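Local coordinates for protein beta-hexosaminidase (Neisseria gonorrhoeae, PDB 6JTJ) that probably cleaves terminal beta-1,4-linked N-acetylglucosamine from peptidoglycan fragments during cell-wall recycling, at residues A143-R148 with Q375-G380; Q129-D132 with A138-T141; L150-S155 with E360-V365. All blocks are in the same frame, centred on the assembly; numbering follows the deposited sequence.

Interaction 1 (A143-R148 with Q375-G380); sequences AGQVGR and QAFVAG
V378 brings one methyl, CG2, against Q145 and V146 on the facing helix. The contact is apolar, and no hydrogen bond crosses it. CG2 of V378 lies 3.7 Å from CA of V146, and it stands equally close, 3.7 Å, to the carbonyl O of Q145. The second of these is a methyl beside a helix carbonyl, so it adds packing but no hydrogen bond. Between the side chains, CG2 of V146 and CG2 of V378 are 4.0 Å apart, with the two side chains roughly perpendicular. In V378 the other branch, CG1, is anti to the backbone N (chi1 170°). This sets CG2 beside that N, where it is the branch that does the touching.

The aromatic contact is smaller and sits at the more open side. CD2 of F377 comes to 4.0 Å from CB of Q145. The approach to the ring is oblique, and it is the first carbon of the glutamine chain that is met. CB of Q145 also lies 4.2 Å from CG2 of V378, so it touches both hydrophobic partners.

At the backbone level, V146 and V378 are the closest pair, with CA atoms 5.8 Å apart. The helical segments cross at -108° with their axes 9.3 Å apart. V146 also packs on P122, L196 and L381. V378 meets V149 further along helix 136-155, with T119 and P122 of a loop. The last modelled helix, 369-382, thus lies across helix 136-155 of the glycosyl hydrolase family 3 domain, away from the annotated sites. Both valines are buried, whereas F377 lies at the surface. With only carbon contacts and one methyl-carbonyl approach, the pairing rests on shape fit and removal of apolar surface from water.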
ATOM      1  N   ALA C 143      -3.643  19.294 -15.492  1.00 27.14           N
ATOM      2  CA  ALA C 143      -3.706  19.246 -14.018  1.00 27.91           C
ATOM      3  C   ALA C 143      -4.757  20.201 -13.467  1.00 26.65           C
ATOM      4  O   ALA C 143      -5.540  19.833 -12.585  1.00 28.86           O
ATOM      5  CB  ALA C 143      -2.341  19.532 -13.412  1.00 27.18           C
ATOM      6  N   GLY C 144      -4.825  21.406 -14.019  1.00 29.14           N
ATOM      7  CA  GLY C 144      -5.824  22.405 -13.594  1.00 26.55           C
ATOM      8  C   GLY C 144      -7.244  21.938 -13.804  1.00 28.23           C
ATOM      9  O   GLY C 144      -8.123  22.111 -12.938  1.00 30.03           O
ATOM     10  N   GLN C 145      -7.486  21.295 -14.933  1.00 30.13           N
ATOM     11  CA  GLN C 145      -8.812  20.736 -15.228  1.00 30.81           C
ATOM     12  C   GLN C 145      -9.166  19.567 -14.329  1.00 27.16           C
ATOM     13  O   GLN C 145     -10.297  19.466 -13.849  1.00 27.05           O
ATOM     14  CB  GLN C 145      -8.894  20.271 -16.691  1.00 36.79           C
ATOM     15  CG  GLN C 145      -8.810  21.412 -17.730  1.00 40.47           C
ATOM     16  CD  GLN C 145      -9.860  22.530 -17.505  1.00 42.45           C
ATOM     17  OE1 GLN C 145     -11.075  22.296 -17.511  1.00 46.82           O
ATOM     18  NE2 GLN C 145      -9.373  23.736 -17.199  1.00 44.28           N
ATOM     19  N   VAL C 146      -8.200  18.700 -14.060  1.00 27.64           N
ATOM     20  CA  VAL C 146      -8.438  17.593 -13.116  1.00 26.45           C
ATOM     21  C   VAL C 146      -8.809  18.153 -11.748  1.00 24.32           C
ATOM     22  O   VAL C 146      -9.795  17.744 -11.159  1.00 24.81           O
ATOM     23  CB  VAL C 146      -7.219  16.652 -13.014  1.00 27.24           C
ATOM     24  CG1 VAL C 146      -7.400  15.664 -11.874  1.00 27.24           C
ATOM     25  CG2 VAL C 146      -7.029  15.898 -14.328  1.00 27.72           C
ATOM     26  N   GLY C 147      -8.041  19.119 -11.264  1.00 26.47           N
ATOM     27  CA  GLY C 147      -8.329  19.742  -9.956  1.00 27.89           C
ATOM     28  C   GLY C 147      -9.703  20.371  -9.885  1.00 28.60           C
ATOM     29  O   GLY C 147     -10.446  20.192  -8.922  1.00 26.33           O
ATOM     30  N   ARG C 148     -10.055  21.082 -10.946  1.00 33.76           N
ATOM     31  CA  ARG C 148     -11.360  21.724 -11.023  1.00 34.67           C
ATOM     32  C   ARG C 148     -12.512  20.730 -10.973  1.00 34.31           C
ATOM     33  O   ARG C 148     -13.484  20.912 -10.238  1.00 31.55           O
ATOM     34  CB  ARG C 148     -11.440  22.564 -12.302  1.00 41.87           C
ATOM     35  CG  ARG C 148     -12.693  23.435 -12.365  1.00 47.01           C
ATOM     36  CD  ARG C 148     -12.873  24.143 -13.696  1.00 51.14           C
ATOM     37  NE  ARG C 148     -14.196  24.795 -13.725  1.00 53.93           N
ATOM     38  CZ  ARG C 148     -14.830  25.220 -14.818  1.00 60.15           C
ATOM     39  NH1 ARG C 148     -14.267  25.067 -16.015  1.00 62.56           N
ATOM     40  NH2 ARG C 148     -16.039  25.789 -14.713  1.00 62.57           N
ATOM     41  N   GLN C 375     -15.271  18.047 -17.542  1.00 31.84           N
ATOM     42  CA  GLN C 375     -15.623  16.708 -17.132  1.00 34.67           C
ATOM     43  C   GLN C 375     -15.249  15.670 -18.170  1.00 39.69           C
ATOM     44  O   GLN C 375     -14.582  14.673 -17.860  1.00 41.57           O
ATOM     45  CB  GLN C 375     -17.110  16.592 -16.837  1.00 36.12           C
ATOM     46  CG  GLN C 375     -17.549  17.236 -15.549  1.00 35.96           C
ATOM     47  CD  GLN C 375     -19.045  17.120 -15.370  1.00 37.01           C
ATOM     48  OE1 GLN C 375     -19.786  17.552 -16.217  1.00 39.60           O
ATOM     49  NE2 GLN C 375     -19.489  16.573 -14.265  1.00 37.86           N
ATOM     50  N   ALA C 376     -15.650  15.910 -19.412  1.00 41.78           N
ATOM     51  CA  ALA C 376     -15.378  14.955 -20.486  1.00 43.51           C
ATOM     52  C   ALA C 376     -13.878  14.817 -20.770  1.00 40.47           C
ATOM     53  O   ALA C 376     -13.384  13.715 -21.055  1.00 41.05           O
ATOM     54  CB  ALA C 376     -16.136  15.341 -21.752  1.00 43.25           C
ATOM     55  N   PHE C 377     -13.148  15.924 -20.710  1.00 39.61           N
ATOM     56  CA  PHE C 377     -11.693  15.862 -20.881  1.00 39.69           C
ATOM     57  C   PHE C 377     -11.032  14.987 -19.794  1.00 42.68           C
ATOM     58  O   PHE C 377     -10.153  14.164 -20.073  1.00 43.52           O
ATOM     59  CB  PHE C 377     -11.095  17.264 -20.835  1.00 39.70           C
ATOM     60  CG  PHE C 377      -9.575  17.280 -20.788  1.00 39.77           C
ATOM     61  CD1 PHE C 377      -8.825  17.052 -21.924  1.00 39.94           C
ATOM     62  CD2 PHE C 377      -8.903  17.508 -19.594  1.00 39.02           C
ATOM     63  CE1 PHE C 377      -7.435  17.074 -21.879  1.00 37.80           C
ATOM     64  CE2 PHE C 377      -7.507  17.522 -19.535  1.00 39.37           C
ATOM     65  CZ  PHE C 377      -6.770  17.305 -20.683  1.00 39.32           C
ATOM     66  N   VAL C 378     -11.446  15.187 -18.545  1.00 41.45           N
ATOM     67  CA  VAL C 378     -10.854  14.464 -17.413  1.00 36.74           C
ATOM     68  C   VAL C 378     -11.243  12.983 -17.516  1.00 34.66           C
ATOM     69  O   VAL C 378     -10.406  12.113 -17.362  1.00 33.47           O
ATOM     70  CB  VAL C 378     -11.283  15.103 -16.071  1.00 33.92           C
ATOM     71  CG1 VAL C 378     -10.893  14.229 -14.897  1.00 32.93           C
ATOM     72  CG2 VAL C 378     -10.651  16.485 -15.927  1.00 32.88           C
ATOM     73  N   ALA C 379     -12.509  12.709 -17.812  1.00 37.95           N
ATOM     74  CA  ALA C 379     -12.959  11.342 -18.072  1.00 39.26           C
ATOM     75  C   ALA C 379     -12.076  10.652 -19.101  1.00 40.40           C
ATOM     76  O   ALA C 379     -11.805   9.459 -18.994  1.00 43.46           O
ATOM     77  CB  ALA C 379     -14.416  11.329 -18.532  1.00 39.98           C
ATOM     78  N   GLY C 380     -11.661  11.397 -20.118  1.00 41.19           N
ATOM     79  CA  GLY C 380     -10.854  10.853 -21.200  1.00 41.35           C
ATOM     80  C   GLY C 380      -9.462  10.486 -20.754  1.00 43.73           C
ATOM     81  O   GLY C 380      -8.882   9.520 -21.258  1.00 46.60           O
TER

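Interaction 2 (Q129-D132 with A138-T141); sequences QIWD and AAET
I130 lays its CG2 methyl over the backbone of the next helix at A139. CG2 of I130 is 3.6 Å from CA of A139, and it also reaches CB of A138 at 4.2 Å. CG1 of I130 is anti to the carbonyl carbon (chi1 -68°), which leaves CG2 as the branch facing A139.

A139 answers with its own methyl. CB of A139 sits 3.5 Å from N of W131 and 3.8 Å from CB of W131. It fits against the tryptophan backbone, and it meets the indole at the edge, near the ring plane. The CA atoms of W131 and A139 come within 4.9 Å, a close approach that the small alanine allows.

E140 comes to the same ring from its edge. OE2 of E140 lies 4.5 Å from CZ3 of W131, a loose contact. That carboxylate also forms a long, weak ion pair with R191. Beyond the two segments, W131 meets the ring of H183 with planes at about 60°, and it packs on A188 and L192 of helix 186-202.

No hydrogen bond joins the two segments. Helices 124-134 and 136-155 are consecutive helices joined by a tight corner. They pack through A138, A139, I130 and the base of W131, outside the barrel strands of the family 3 N-terminal domain.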
ATOM      1  N   GLN C 129       3.052  11.892 -17.170  1.00 31.14           N
ATOM      2  CA  GLN C 129       3.303  11.331 -18.494  1.00 33.49           C
ATOM      3  C   GLN C 129       3.010  12.365 -19.584  1.00 34.17           C
ATOM      4  O   GLN C 129       3.717  12.412 -20.590  1.00 33.09           O
ATOM      5  CB  GLN C 129       2.467  10.067 -18.710  1.00 33.23           C
ATOM      6  CG  GLN C 129       2.961   8.916 -17.875  1.00 35.36           C
ATOM      7  CD  GLN C 129       2.029   7.716 -17.901  1.00 39.36           C
ATOM      8  OE1 GLN C 129       0.810   7.838 -18.052  1.00 40.51           O
ATOM      9  NE2 GLN C 129       2.610   6.541 -17.767  1.00 46.75           N
ATOM     10  N   ILE C 130       1.949  13.155 -19.407  1.00 34.62           N
ATOM     11  CA  ILE C 130       1.659  14.265 -20.309  1.00 35.56           C
ATOM     12  C   ILE C 130       2.818  15.265 -20.270  1.00 39.29           C
ATOM     13  O   ILE C 130       3.233  15.777 -21.298  1.00 43.67           O
ATOM     14  CB  ILE C 130       0.349  14.977 -19.941  1.00 35.90           C
ATOM     15  CG1 ILE C 130      -0.832  14.063 -20.197  1.00 35.53           C
ATOM     16  CG2 ILE C 130       0.189  16.251 -20.754  1.00 39.46           C
ATOM     17  CD1 ILE C 130      -2.155  14.564 -19.661  1.00 37.42           C
ATOM     18  N   TRP C 131       3.378  15.502 -19.090  1.00 40.72           N
ATOM     19  CA  TRP C 131       4.533  16.389 -18.948  1.00 40.79           C
ATOM     20  C   TRP C 131       5.693  15.909 -19.821  1.00 44.03           C
ATOM     21  O   TRP C 131       6.281  16.690 -20.576  1.00 47.25           O
ATOM     22  CB  TRP C 131       4.961  16.456 -17.475  1.00 35.35           C
ATOM     23  CG  TRP C 131       6.218  17.190 -17.162  1.00 32.46           C
ATOM     24  CD1 TRP C 131       7.479  16.767 -17.364  1.00 31.68           C
ATOM     25  CD2 TRP C 131       6.325  18.464 -16.512  1.00 33.58           C
ATOM     26  NE1 TRP C 131       8.381  17.702 -16.914  1.00 30.83           N
ATOM     27  CE2 TRP C 131       7.690  18.759 -16.396  1.00 30.69           C
ATOM     28  CE3 TRP C 131       5.392  19.393 -16.045  1.00 35.68           C
ATOM     29  CZ2 TRP C 131       8.156  19.922 -15.806  1.00 33.51           C
ATOM     30  CZ3 TRP C 131       5.865  20.571 -15.463  1.00 36.89           C
ATOM     31  CH2 TRP C 131       7.230  20.814 -15.349  1.00 33.75           C
ATOM     32  N   ASP C 132       6.030  14.631 -19.694  1.00 44.09           N
ATOM     33  CA  ASP C 132       7.127  14.054 -20.456  1.00 47.03           C
ATOM     34  C   ASP C 132       6.874  14.084 -21.970  1.00 46.68           C
ATOM     35  O   ASP C 132       7.786  14.325 -22.730  1.00 43.26           O
ATOM     36  CB  ASP C 132       7.378  12.607 -20.038  1.00 45.37           C
ATOM     37  CG  ASP C 132       8.002  12.492 -18.668  1.00 45.74           C
ATOM     38  OD1 ASP C 132       8.527  13.495 -18.147  1.00 46.79           O
ATOM     39  OD2 ASP C 132       7.966  11.387 -18.110  1.00 40.97           O
ATOM     40  N   ALA C 138       1.125  21.802 -21.450  1.00 39.37           N
ATOM     41  CA  ALA C 138      -0.034  20.936 -21.658  1.00 39.52           C
ATOM     42  C   ALA C 138      -0.388  20.190 -20.357  1.00 36.29           C
ATOM     43  O   ALA C 138      -1.562  19.990 -20.038  1.00 33.76           O
ATOM     44  CB  ALA C 138       0.258  19.926 -22.772  1.00 41.83           C
ATOM     45  N   ALA C 139       0.643  19.764 -19.641  1.00 33.55           N
ATOM     46  CA  ALA C 139       0.456  19.011 -18.411  1.00 34.18           C
ATOM     47  C   ALA C 139      -0.170  19.878 -17.321  1.00 33.21           C
ATOM     48  O   ALA C 139      -1.083  19.429 -16.628  1.00 32.39           O
ATOM     49  CB  ALA C 139       1.791  18.428 -17.956  1.00 34.76           C
ATOM     50  N   GLU C 140       0.317  21.113 -17.164  1.00 34.07           N
ATOM     51  CA  GLU C 140      -0.252  22.032 -16.172  1.00 33.23           C
ATOM     52  C   GLU C 140      -1.701  22.312 -16.471  1.00 35.79           C
ATOM     53  O   GLU C 140      -2.537  22.346 -15.564  1.00 33.45           O
ATOM     54  CB  GLU C 140       0.543  23.327 -16.092  1.00 34.66           C
ATOM     55  CG  GLU C 140       1.927  23.162 -15.480  1.00 36.31           C
ATOM     56  CD  GLU C 140       2.633  24.494 -15.260  1.00 40.95           C
ATOM     57  OE1 GLU C 140       2.027  25.548 -15.570  1.00 45.33           O
ATOM     58  OE2 GLU C 140       3.788  24.490 -14.758  1.00 39.87           O
ATOM     59  N   THR C 141      -2.015  22.514 -17.744  1.00 34.31           N
ATOM     60  CA  THR C 141      -3.385  22.765 -18.143  1.00 36.67           C
ATOM     61  C   THR C 141      -4.272  21.588 -17.795  1.00 34.85           C
ATOM     62  O   THR C 141      -5.398  21.742 -17.298  1.00 36.32           O
ATOM     63  CB  THR C 141      -3.458  23.022 -19.663  1.00 41.93           C
ATOM     64  OG1 THR C 141      -2.645  24.160 -19.984  1.00 46.98           O
ATOM     65  CG2 THR C 141      -4.889  23.282 -20.122  1.00 41.54           C
TER

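Interaction 3 (L150-S155 with E360-V365); sequences LATELS and EAVQAV
S155 OG is gripped by several groups while its CB packs against V362. OG of S155 lies 2.9 Å from the carbonyl O of A151, one turn back in its own helix. The carbonyl O of G203 and the side-chain ND2 of N355 are further hydrogen-bonding partners. The carbon side of the serine faces the other helix, and CB of S155 is 4.1 Å from CG2 of V362.

The packing is made by T152, V362 and V365. CG1 of V362 lies 3.5 Å from the carbonyl O of T152, and the same methyl is 3.8 Å from CG2 of T152. T152 and V362 run alongside one another, pointing opposite ways. The same CG2 of T152 also touches CG1 of V365, at 3.8 Å, and so lies against both valines. The hydroxyl of T152 is bonded to the carbonyl O of R148.

The segments cross at -126°, and helix 359-367 packs across the C-terminal end of helix 136-155. The hydroxyls of T152 and S155 find their partners outside the interface, in R148 and A151 of their own helix and in G203 and N355. The interface is left to methyls, the CB of S155 and one methyl resting on the T152 carbonyl.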
ATOM      1  N   LEU C 150     -12.413  17.526 -10.004  1.00 32.56           N
ATOM      2  CA  LEU C 150     -12.340  16.794  -8.750  1.00 30.38           C
ATOM      3  C   LEU C 150     -13.056  17.562  -7.642  1.00 26.91           C
ATOM      4  O   LEU C 150     -13.945  17.039  -6.973  1.00 30.09           O
ATOM      5  CB  LEU C 150     -10.856  16.590  -8.411  1.00 29.73           C
ATOM      6  CG  LEU C 150     -10.417  15.777  -7.203  1.00 29.11           C
ATOM      7  CD1 LEU C 150      -8.943  15.456  -7.396  1.00 28.06           C
ATOM      8  CD2 LEU C 150     -10.624  16.519  -5.888  1.00 28.75           C
ATOM      9  N   ALA C 151     -12.642  18.807  -7.460  1.00 26.64           N
ATOM     10  CA  ALA C 151     -13.136  19.627  -6.363  1.00 27.31           C
ATOM     11  C   ALA C 151     -14.604  20.015  -6.554  1.00 28.04           C
ATOM     12  O   ALA C 151     -15.399  19.899  -5.621  1.00 28.43           O
ATOM     13  CB  ALA C 151     -12.271  20.880  -6.208  1.00 27.08           C
ATOM     14  N   THR C 152     -14.966  20.444  -7.759  1.00 29.48           N
ATOM     15  CA  THR C 152     -16.320  20.943  -8.000  1.00 30.89           C
ATOM     16  C   THR C 152     -17.372  19.869  -7.732  1.00 34.68           C
ATOM     17  O   THR C 152     -18.371  20.129  -7.081  1.00 34.37           O
ATOM     18  CB  THR C 152     -16.486  21.500  -9.422  1.00 30.89           C
ATOM     19  OG1 THR C 152     -15.511  22.523  -9.670  1.00 29.72           O
ATOM     20  CG2 THR C 152     -17.883  22.103  -9.589  1.00 34.10           C
ATOM     21  N   GLU C 153     -17.138  18.653  -8.207  1.00 36.14           N
ATOM     22  CA  GLU C 153     -18.116  17.602  -8.029  1.00 34.06           C
ATOM     23  C   GLU C 153     -18.284  17.281  -6.558  1.00 37.95           C
ATOM     24  O   GLU C 153     -19.389  16.943  -6.115  1.00 34.83           O
ATOM     25  CB  GLU C 153     -17.726  16.355  -8.836  1.00 37.65           C
ATOM     26  CG  GLU C 153     -17.789  16.589 -10.334  1.00 39.69           C
ATOM     27  CD  GLU C 153     -17.474  15.358 -11.176  1.00 44.72           C
ATOM     28  OE1 GLU C 153     -17.132  14.296 -10.639  1.00 43.73           O
ATOM     29  OE2 GLU C 153     -17.551  15.457 -12.410  1.00 50.09           O
ATOM     30  N   LEU C 154     -17.190  17.355  -5.795  1.00 36.94           N
ATOM     31  CA  LEU C 154     -17.280  17.084  -4.367  1.00 37.52           C
ATOM     32  C   LEU C 154     -17.943  18.242  -3.644  1.00 34.90           C
ATOM     33  O   LEU C 154     -18.735  18.028  -2.728  1.00 31.84           O
ATOM     34  CB  LEU C 154     -15.900  16.823  -3.764  1.00 38.30           C
ATOM     35  CG  LEU C 154     -15.232  15.498  -4.096  1.00 39.24           C
ATOM     36  CD1 LEU C 154     -13.783  15.559  -3.641  1.00 40.73           C
ATOM     37  CD2 LEU C 154     -15.956  14.340  -3.433  1.00 39.90           C
ATOM     38  N   SER C 155     -17.630  19.459  -4.069  1.00 34.83           N
ATOM     39  CA  SER C 155     -18.216  20.649  -3.465  1.00 39.53           C
ATOM     40  C   SER C 155     -19.747  20.650  -3.584  1.00 39.60           C
ATOM     41  O   SER C 155     -20.442  21.055  -2.664  1.00 34.68           O
ATOM     42  CB  SER C 155     -17.639  21.908  -4.102  1.00 40.11           C
ATOM     43  OG  SER C 155     -16.255  22.014  -3.865  1.00 43.28           O
ATOM     44  N   GLU C 360     -25.702  26.119  -4.069  1.00 46.50           N
ATOM     45  CA  GLU C 360     -26.445  26.533  -5.261  1.00 45.04           C
ATOM     46  C   GLU C 360     -25.495  26.995  -6.369  1.00 40.19           C
ATOM     47  O   GLU C 360     -25.674  26.651  -7.535  1.00 39.69           O
ATOM     48  CB  GLU C 360     -27.442  27.637  -4.888  1.00 47.40           C
ATOM     49  CG  GLU C 360     -28.562  27.134  -4.000  1.00 48.86           C
ATOM     50  CD  GLU C 360     -29.218  28.225  -3.163  1.00 53.40           C
ATOM     51  OE1 GLU C 360     -29.182  29.419  -3.559  1.00 55.77           O
ATOM     52  OE2 GLU C 360     -29.780  27.875  -2.109  1.00 52.66           O
ATOM     53  N   ALA C 361     -24.484  27.786  -6.002  1.00 36.92           N
ATOM     54  CA  ALA C 361     -23.499  28.232  -6.961  1.00 36.55           C
ATOM     55  C   ALA C 361     -22.870  27.031  -7.675  1.00 40.80           C
ATOM     56  O   ALA C 361     -22.600  27.071  -8.871  1.00 39.76           O
ATOM     57  CB  ALA C 361     -22.437  29.081  -6.287  1.00 34.87           C
ATOM     58  N   VAL C 362     -22.599  25.968  -6.929  1.00 43.26           N
ATOM     59  CA  VAL C 362     -21.958  24.809  -7.518  1.00 47.28           C
ATOM     60  C   VAL C 362     -22.890  24.041  -8.480  1.00 47.34           C
ATOM     61  O   VAL C 362     -22.469  23.652  -9.570  1.00 40.52           O
ATOM     62  CB  VAL C 362     -21.441  23.845  -6.457  1.00 49.62           C
ATOM     63  CG1 VAL C 362     -20.775  22.712  -7.180  1.00 52.30           C
ATOM     64  CG2 VAL C 362     -20.434  24.508  -5.520  1.00 52.31           C
ATOM     65  N   GLN C 363     -24.146  23.836  -8.086  1.00 51.02           N
ATOM     66  CA  GLN C 363     -25.127  23.214  -9.002  1.00 54.67           C
ATOM     67  C   GLN C 363     -25.266  24.043 -10.307  1.00 49.51           C
ATOM     68  O   GLN C 363     -25.306  23.502 -11.416  1.00 52.44           O
ATOM     69  CB  GLN C 363     -26.480  23.045  -8.328  1.00 62.77           C
ATOM     70  CG  GLN C 363     -26.616  22.020  -7.159  1.00 76.10           C
ATOM     71  CD  GLN C 363     -28.072  22.017  -6.711  1.00 90.13           C
ATOM     72  OE1 GLN C 363     -28.744  23.033  -6.878  1.00103.57           O
ATOM     73  NE2 GLN C 363     -28.593  20.886  -6.214  1.00 95.42           N
ATOM     74  N   ALA C 364     -25.244  25.363 -10.189  1.00 45.10           N
ATOM     75  CA  ALA C 364     -25.269  26.214 -11.380  1.00 44.76           C
ATOM     76  C   ALA C 364     -24.044  25.953 -12.283  1.00 39.61           C
ATOM     77  O   ALA C 364     -24.159  25.787 -13.508  1.00 37.42           O
ATOM     78  CB  ALA C 364     -25.341  27.692 -10.974  1.00 44.10           C
ATOM     79  N   VAL C 365     -22.852  26.018 -11.703  1.00 40.84           N
ATOM     80  CA  VAL C 365     -21.612  25.887 -12.508  1.00 42.33           C
ATOM     81  C   VAL C 365     -21.549  24.511 -13.200  1.00 39.46           C
ATOM     82  O   VAL C 365     -21.064  24.391 -14.326  1.00 38.58           O
ATOM     83  CB  VAL C 365     -20.329  26.247 -11.722  1.00 41.85           C
ATOM     84  CG1 VAL C 365     -19.954  25.110 -10.810  1.00 41.86           C
ATOM     85  CG2 VAL C 365     -19.152  26.564 -12.660  1.00 40.31           C
TER

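In the fold
All three contacts use helix 136-155, each at a different level along it. Interaction 2 pairs its start with the helix just before it and lies near the surface. Interactions 1 and 3 pair its middle and its end with the C-terminal helices 369-382 and 359-367, which follow each other in the chain. Interaction 3 is buried; interaction 1 is only partly so. These two also touch directly: NE2 of Q375 makes a probable hydrogen bond of 2.9 Å with OE2 of E153. No hydrogen bond crosses any of the three interfaces. Interaction 2 adds an indole edge, with a carboxylate loosely beside it, while interaction 3 adds buried hydroxyls whose bonds lie outside the interface.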